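Local coordinates for uncharacterized protein VP1736 (Vibrio parahaemolyticus, PDB 3LXQ) that is of unknown function but carries a sulfatase-family domain of the alkaline phosphatase superfamily, built round a mixed beta-sheet flanked by helices, at residues 77-82 with 355-360; 347-352 with 366-371. All coordinates share one frame; numbering follows the deposited sequence.

Contact 1 of 2, residues 77-82 with 355-360; sequences NPATYQ and GVDAKT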
ATOM      1  N   ASN A  77       9.374  12.172  12.741  1.00 40.57           N
ATOM      2  CA  ASN A  77       8.840  11.068  13.501  1.00 40.21           C
ATOM      3  C   ASN A  77       9.968  10.116  13.882  1.00 41.30           C
ATOM      4  O   ASN A  77      10.537   9.462  13.005  1.00 40.92           O
ATOM      5  CB  ASN A  77       7.764  10.333  12.692  1.00 37.51           C
ATOM      6  CG  ASN A  77       7.082   9.241  13.493  1.00 38.60           C
ATOM      7  OD1 ASN A  77       6.935   8.091  13.041  1.00 38.92           O
ATOM      8  ND2 ASN A  77       6.670   9.589  14.694  1.00 40.48           N
ATOM      9  N   PRO A  78      10.311  10.044  15.186  1.00 43.29           N
ATOM     10  CA  PRO A  78      11.336   9.068  15.566  1.00 44.96           C
ATOM     11  C   PRO A  78      10.780   7.641  15.546  1.00 43.32           C
ATOM     12  O   PRO A  78       9.622   7.409  15.909  1.00 41.39           O
ATOM     13  CB  PRO A  78      11.755   9.492  16.989  1.00 47.53           C
ATOM     14  CG  PRO A  78      10.764  10.549  17.434  1.00 47.13           C
ATOM     15  CD  PRO A  78       9.736  10.747  16.351  1.00 43.54           C
ATOM     16  N   ALA A  79      11.603   6.705  15.098  1.00 44.00           N
ATOM     17  CA  ALA A  79      11.210   5.310  15.023  1.00 43.14           C
ATOM     18  C   ALA A  79      10.952   4.726  16.408  1.00 44.35           C
ATOM     19  O   ALA A  79      11.660   5.045  17.365  1.00 46.41           O
ATOM     20  CB  ALA A  79      12.280   4.503  14.300  1.00 44.06           C
ATOM     21  N   THR A  80       9.928   3.877  16.493  1.00 43.09           N
ATOM     22  CA  THR A  80       9.622   3.110  17.694  1.00 44.17           C
ATOM     23  C   THR A  80      10.747   2.132  17.982  1.00 46.91           C
ATOM     24  O   THR A  80      11.320   2.145  19.069  1.00 49.50           O
ATOM     25  CB  THR A  80       8.279   2.387  17.552  1.00 41.71           C
ATOM     26  OG1 THR A  80       7.237   3.367  17.504  1.00 40.01           O
ATOM     27  CG2 THR A  80       8.021   1.445  18.710  1.00 43.43           C
ATOM     28  N   TYR A  81      11.089   1.306  17.001  1.00 47.22           N
ATOM     29  CA  TYR A  81      12.209   0.386  17.159  1.00 50.71           C
ATOM     30  C   TYR A  81      13.524   1.163  17.151  1.00 53.26           C
ATOM     31  O   TYR A  81      13.716   2.058  16.329  1.00 52.75           O
ATOM     32  CB  TYR A  81      12.191  -0.688  16.065  1.00 50.00           C
ATOM     33  CG  TYR A  81      13.311  -1.695  16.198  1.00 53.59           C
ATOM     34  CD1 TYR A  81      13.324  -2.614  17.258  1.00 55.27           C
ATOM     35  CD2 TYR A  81      14.366  -1.722  15.280  1.00 54.80           C
ATOM     36  CE1 TYR A  81      14.351  -3.536  17.392  1.00 58.31           C
ATOM     37  CE2 TYR A  81      15.396  -2.640  15.407  1.00 58.41           C
ATOM     38  CZ  TYR A  81      15.382  -3.545  16.468  1.00 60.27           C
ATOM     39  OH  TYR A  81      16.402  -4.462  16.607  1.00 63.36           O
ATOM     40  N   GLN A  82      14.419   0.828  18.074  1.00 56.80           N
ATOM     41  CA  GLN A  82      15.663   1.583  18.243  1.00 60.24           C
ATOM     42  C   GLN A  82      16.947   0.733  18.189  1.00 63.24           C
ATOM     43  O   GLN A  82      18.039   1.254  18.405  1.00 66.16           O
ATOM     44  CB  GLN A  82      15.622   2.440  19.527  1.00 62.14           C
ATOM     45  CG  GLN A  82      14.713   3.692  19.422  1.00 61.15           C
ATOM     46  CD  GLN A  82      15.278   4.763  18.488  1.00 62.90           C
ATOM     47  OE1 GLN A  82      16.463   5.100  18.557  1.00 67.60           O
ATOM     48  NE2 GLN A  82      14.429   5.305  17.620  1.00 59.74           N
ATOM     49  N   GLY A 355      13.580   0.812  12.520  1.00 49.14           N
ATOM     50  CA  GLY A 355      14.534   1.657  13.234  1.00 50.18           C
ATOM     51  C   GLY A 355      15.045   2.867  12.474  1.00 49.13           C
ATOM     52  O   GLY A 355      16.132   3.357  12.757  1.00 49.60           O
ATOM     53  N   VAL A 356      14.271   3.358  11.509  1.00 41.92           N
ATOM     54  CA  VAL A 356      14.686   4.545  10.749  1.00 43.13           C
ATOM     55  C   VAL A 356      13.869   5.773  11.127  1.00 41.65           C
ATOM     56  O   VAL A 356      12.649   5.804  10.900  1.00 39.08           O
ATOM     57  CB  VAL A 356      14.632   4.313   9.209  1.00 43.99           C
ATOM     58  CG1 VAL A 356      14.968   5.600   8.450  1.00 44.54           C
ATOM     59  CG2 VAL A 356      15.604   3.215   8.807  1.00 46.89           C
ATOM     60  N   ASP A 357      14.542   6.776  11.695  1.00 42.57           N
ATOM     61  CA  ASP A 357      13.908   8.072  11.999  1.00 41.84           C
ATOM     62  C   ASP A 357      13.498   8.743  10.687  1.00 41.39           C
ATOM     63  O   ASP A 357      14.273   8.754   9.729  1.00 43.35           O
ATOM     64  CB  ASP A 357      14.862   9.001  12.763  1.00 44.15           C
ATOM     65  CG  ASP A 357      15.069   8.592  14.220  1.00 45.41           C
ATOM     66  OD1 ASP A 357      15.960   9.188  14.867  1.00 49.67           O
ATOM     67  OD2 ASP A 357      14.362   7.692  14.726  1.00 45.33           O
ATOM     68  N   ALA A 358      12.298   9.317  10.671  1.00 38.29           N
ATOM     69  CA  ALA A 358      11.666   9.789   9.449  1.00 37.52           C
ATOM     70  C   ALA A 358      11.289  11.262   9.475  1.00 37.06           C
ATOM     71  O   ALA A 358      10.251  11.635  10.032  1.00 35.30           O
ATOM     72  CB  ALA A 358      10.424   8.927   9.137  1.00 35.17           C
ATOM     73  N   LYS A 359      12.123  12.090   8.857  1.00 38.90           N
ATOM     74  CA  LYS A 359      11.792  13.487   8.599  1.00 39.74           C
ATOM     75  C   LYS A 359      11.270  13.558   7.166  1.00 39.73           C
ATOM     76  O   LYS A 359      12.050  13.631   6.221  1.00 42.02           O
ATOM     77  CB  LYS A 359      13.027  14.395   8.774  1.00 42.58           C
ATOM     78  CG  LYS A 359      12.747  15.875   8.489  1.00 44.45           C
ATOM     79  CD  LYS A 359      13.896  16.778   8.906  1.00 48.57           C
ATOM     80  CE  LYS A 359      13.471  18.243   8.960  1.00 48.65           C
ATOM     81  NZ  LYS A 359      14.615  19.089   9.437  1.00 54.86           N
ATOM     82  N   THR A 360       9.948  13.498   7.002  1.00 38.07           N
ATOM     83  CA  THR A 360       9.360  13.390   5.677  1.00 37.65           C
ATOM     84  C   THR A 360       8.084  14.219   5.601  1.00 37.47           C
ATOM     85  O   THR A 360       7.550  14.629   6.639  1.00 36.88           O
ATOM     86  CB  THR A 360       9.033  11.914   5.310  1.00 36.84           C
ATOM     87  OG1 THR A 360       7.735  11.561   5.799  1.00 32.11           O
ATOM     88  CG2 THR A 360      10.086  10.946   5.862  1.00 37.20           C
TER
HETATM   89  O   HOH W   1      10.252   6.481  11.738  1.00 34.59           O

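Contact 2 of 2, residues 347-352 with 366-371; sequences PPTLLS and DLTKPL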
ATOM      1  N   PRO A 347       4.012   3.043   4.973  1.00 31.08           N
ATOM      2  CA  PRO A 347       5.429   3.432   4.987  1.00 31.98           C
ATOM      3  C   PRO A 347       5.901   4.096   6.286  1.00 32.14           C
ATOM      4  O   PRO A 347       6.971   3.733   6.740  1.00 33.34           O
ATOM      5  CB  PRO A 347       5.584   4.383   3.796  1.00 30.76           C
ATOM      6  CG  PRO A 347       4.321   4.310   3.028  1.00 29.63           C
ATOM      7  CD  PRO A 347       3.310   3.490   3.755  1.00 29.86           C
ATOM      8  N   PRO A 348       5.135   5.068   6.859  1.00 31.32           N
ATOM      9  CA  PRO A 348       5.543   5.602   8.184  1.00 32.11           C
ATOM     10  C   PRO A 348       5.607   4.537   9.286  1.00 33.53           C
ATOM     11  O   PRO A 348       6.519   4.558  10.124  1.00 34.33           O
ATOM     12  CB  PRO A 348       4.461   6.658   8.516  1.00 30.77           C
ATOM     13  CG  PRO A 348       3.518   6.694   7.333  1.00 30.33           C
ATOM     14  CD  PRO A 348       4.084   5.890   6.227  1.00 29.67           C
ATOM     15  N   THR A 349       4.649   3.611   9.281  1.00 33.42           N
ATOM     16  CA  THR A 349       4.673   2.484  10.221  1.00 34.42           C
ATOM     17  C   THR A 349       5.918   1.598  10.056  1.00 36.15           C
ATOM     18  O   THR A 349       6.578   1.243  11.051  1.00 38.12           O
ATOM     19  CB  THR A 349       3.393   1.631  10.110  1.00 34.09           C
ATOM     20  OG1 THR A 349       2.239   2.464  10.309  1.00 33.11           O
ATOM     21  CG2 THR A 349       3.391   0.489  11.126  1.00 35.64           C
ATOM     22  N   LEU A 350       6.250   1.264   8.812  1.00 36.12           N
ATOM     23  CA  LEU A 350       7.353   0.345   8.527  1.00 37.72           C
ATOM     24  C   LEU A 350       8.716   0.948   8.858  1.00 38.89           C
ATOM     25  O   LEU A 350       9.570   0.264   9.449  1.00 41.43           O
ATOM     26  CB  LEU A 350       7.298  -0.137   7.070  1.00 36.99           C
ATOM     27  CG  LEU A 350       6.054  -0.957   6.679  1.00 36.27           C
ATOM     28  CD1 LEU A 350       5.823  -0.923   5.173  1.00 34.03           C
ATOM     29  CD2 LEU A 350       6.124  -2.391   7.195  1.00 36.84           C
ATOM     30  N   LEU A 351       8.919   2.220   8.502  1.00 38.08           N
ATOM     31  CA  LEU A 351      10.153   2.932   8.872  1.00 39.23           C
ATOM     32  C   LEU A 351      10.379   2.916  10.381  1.00 40.89           C
ATOM     33  O   LEU A 351      11.514   2.776  10.864  1.00 42.25           O
ATOM     34  CB  LEU A 351      10.127   4.384   8.391  1.00 37.93           C
ATOM     35  CG  LEU A 351      10.272   4.688   6.901  1.00 37.50           C
ATOM     36  CD1 LEU A 351      10.348   6.190   6.726  1.00 37.28           C
ATOM     37  CD2 LEU A 351      11.493   4.000   6.264  1.00 40.16           C
ATOM     38  N   SER A 352       9.284   3.065  11.113  1.00 40.43           N
ATOM     39  CA  SER A 352       9.323   3.098  12.559  1.00 42.13           C
ATOM     40  C   SER A 352       9.709   1.728  13.085  1.00 44.19           C
ATOM     41  O   SER A 352      10.481   1.629  14.046  1.00 46.26           O
ATOM     42  CB  SER A 352       7.967   3.549  13.112  1.00 40.82           C
ATOM     43  OG  SER A 352       8.039   3.894  14.489  1.00 42.90           O
ATOM     44  N   ASP A 366       2.087   6.617  11.844  1.00 26.34           N
ATOM     45  CA  ASP A 366       2.980   5.599  12.387  1.00 27.27           C
ATOM     46  C   ASP A 366       2.127   4.818  13.358  1.00 27.18           C
ATOM     47  O   ASP A 366       1.834   5.274  14.469  1.00 27.99           O
ATOM     48  CB  ASP A 366       4.162   6.252  13.097  1.00 27.45           C
ATOM     49  CG  ASP A 366       5.081   5.245  13.805  1.00 29.45           C
ATOM     50  OD1 ASP A 366       4.766   4.033  13.872  1.00 29.75           O
ATOM     51  OD2 ASP A 366       6.142   5.682  14.313  1.00 29.11           O
ATOM     52  N   LEU A 367       1.712   3.637  12.942  1.00 27.65           N
ATOM     53  CA  LEU A 367       0.712   2.903  13.714  1.00 28.16           C
ATOM     54  C   LEU A 367       1.330   2.035  14.809  1.00 29.39           C
ATOM     55  O   LEU A 367       0.618   1.297  15.491  1.00 29.63           O
ATOM     56  CB  LEU A 367      -0.205   2.101  12.790  1.00 27.60           C
ATOM     57  CG  LEU A 367      -1.083   2.984  11.892  1.00 27.77           C
ATOM     58  CD1 LEU A 367      -1.657   2.208  10.716  1.00 25.34           C
ATOM     59  CD2 LEU A 367      -2.180   3.711  12.687  1.00 27.45           C
ATOM     60  N   THR A 368       2.648   2.141  14.978  1.00 30.63           N
ATOM     61  CA  THR A 368       3.313   1.544  16.130  1.00 32.97           C
ATOM     62  C   THR A 368       2.985   2.370  17.375  1.00 33.00           C
ATOM     63  O   THR A 368       3.214   1.930  18.500  1.00 33.97           O
ATOM     64  CB  THR A 368       4.855   1.476  15.985  1.00 34.01           C
ATOM     65  OG1 THR A 368       5.394   2.800  15.928  1.00 34.07           O
ATOM     66  CG2 THR A 368       5.280   0.665  14.756  1.00 35.73           C
ATOM     67  N   LYS A 369       2.439   3.564  17.145  1.00 31.90           N
ATOM     68  CA  LYS A 369       2.098   4.503  18.196  1.00 31.82           C
ATOM     69  C   LYS A 369       0.583   4.625  18.315  1.00 31.70           C
ATOM     70  O   LYS A 369      -0.136   4.309  17.355  1.00 31.43           O
ATOM     71  CB  LYS A 369       2.744   5.866  17.916  1.00 30.70           C
ATOM     72  CG  LYS A 369       4.273   5.784  17.931  1.00 32.72           C
ATOM     73  CD  LYS A 369       4.931   7.065  17.475  1.00 31.48           C
ATOM     74  CE  LYS A 369       6.426   6.976  17.733  1.00 34.69           C
ATOM     75  NZ  LYS A 369       7.179   7.960  16.928  1.00 35.60           N
ATOM     76  N   PRO A 370       0.098   5.092  19.490  1.00 32.16           N
ATOM     77  CA  PRO A 370      -1.333   5.188  19.759  1.00 32.20           C
ATOM     78  C   PRO A 370      -2.052   6.075  18.772  1.00 30.69           C
ATOM     79  O   PRO A 370      -1.499   7.045  18.264  1.00 30.04           O
ATOM     80  CB  PRO A 370      -1.390   5.824  21.161  1.00 32.73           C
ATOM     81  CG  PRO A 370      -0.105   5.456  21.793  1.00 33.11           C
ATOM     82  CD  PRO A 370       0.890   5.532  20.662  1.00 32.86           C
ATOM     83  N   LEU A 371      -3.295   5.728  18.513  1.00 30.64           N
ATOM     84  CA  LEU A 371      -4.121   6.497  17.643  1.00 30.50           C
ATOM     85  C   LEU A 371      -5.497   6.423  18.268  1.00 32.12           C
ATOM     86  O   LEU A 371      -6.037   5.325  18.463  1.00 32.51           O
ATOM     87  CB  LEU A 371      -4.124   5.878  16.240  1.00 29.64           C
ATOM     88  CG  LEU A 371      -4.967   6.605  15.184  1.00 30.18           C
ATOM     89  CD1 LEU A 371      -4.290   7.881  14.713  1.00 29.10           C
ATOM     90  CD2 LEU A 371      -5.307   5.680  14.001  1.00 31.27           C
TER

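Contact 1 of 2, residues 77-82 with 355-360
A two-stranded antiparallel ribbon is formed here by Asn77, at the end of strand 75-77, and Ala358, at the start of strand 358-360. They make a hydrogen-bonded pair: Asn77 N gives its proton to Ala358 O at 2.9 Å, and Ala358 N returns one to Asn77 O, also at 2.9 Å. The second bond is the straighter, 167° at the hydrogen against 149°. A water 2.6 Å from Val356 O also lies near Asn77 O, at a longer 3.3 Å.

Beyond Asn77 the ladder stops and a side chain takes over. Asp357 extends its carboxylate to the loop, CG beside its own backbone N (chi1 -73°), and OD2 accepts the amide of Ala79 at 3.0 Å. The donor arrives on the anti side of that oxygen, somewhat out of the carboxylate plane, while Pro78 packs its CA and CB against the same atom. Gln82 bends back at its second torsion to bond its own loop, NE2 to Ala79 O at 2.8 Å, which brings its amide across the Asp357 carboxylate without a bond between them. The methyl of Ala79 points at the opposing backbone, with CB 3.6 Å from Val356 N.

At the far end Gly355 closes helix 346-353 in a Schellman motif with positive phi. Its N lies at the edge of the Tyr81 ring, near the ring plane, and its CA makes a C-H...O contact of 3.2 Å with Tyr81 O, a buried carbonyl with no conventional hydrogen-bond partner. The loop is thus laid along the chain leaving the helix. Val356 faces away from it and touches Leu169 of helix 165-171, Thr360 meets Leu168 of that helix, and Tyr81 also shares a backbone hydrogen bond with Ser352 of helix 346-353.

Contact 2 of 2, residues 347-352 with 366-371
Ser352 and Asp366 meet through a short hydrogen bond, Ser352 OG to Asp366 OD2 at 2.6 Å, in a buried contact where one carboxylate both grips a helix and organises the loop that carries it. The loop is an Asx turn combined with a type I beta turn, Asp366 to Lys369, set against the side of helix 346-353. Ser352 extends OG anti to its backbone N (chi1 -166°), out toward the loop, and meets OD2 on the syn side, 24° out of the carboxylate plane. The other oxygen, OD1, takes the amide of Thr368 at 3.0 Å on its anti side and is also approached very closely by Thr368 OG1. Two oxygens held from different directions should fix the rotation of the carboxylate. Lys369 NZ adds a long salt bridge to OD2 at 3.6 Å, and probably steadies the negative charge.

One helical turn back, Thr349 OG1 accepts the amide of Leu367 at 2.9 Å in a nearly straight bond. The same hydroxyl lies within bonding distance of Asp345 O, just before the helix, and Arg365 O, just ahead of the loop; its one proton cannot fully serve both. Trp121 of strand 121-127 touches both Thr349 and Thr368, whose side chains run past each other in opposite directions; there the Thr368 CG2 methyl sits 4.1 Å from Thr349 CG2.

Contacts 1 and 2 have centres about 9 Å apart, and their segments alternate along the chain: 77-82 comes first, then 347-352, 355-360 and 366-371. Helix 346-353 runs almost directly into strand 358-360, so one continuous piece of chain, 347-371, supplies three of the four segments. The two touch as well, with a probable, very short hydrogen bond between Thr80 OG1 and Thr368 OG1 (2.5 Å) and another between Pro78 O and Lys369 NZ (2.7 Å). The loop 77-82, which precedes strand 87-93 of the mixed sheet, is therefore clasped by both the strand and the turn that follow the helix, joining chain far apart in sequence.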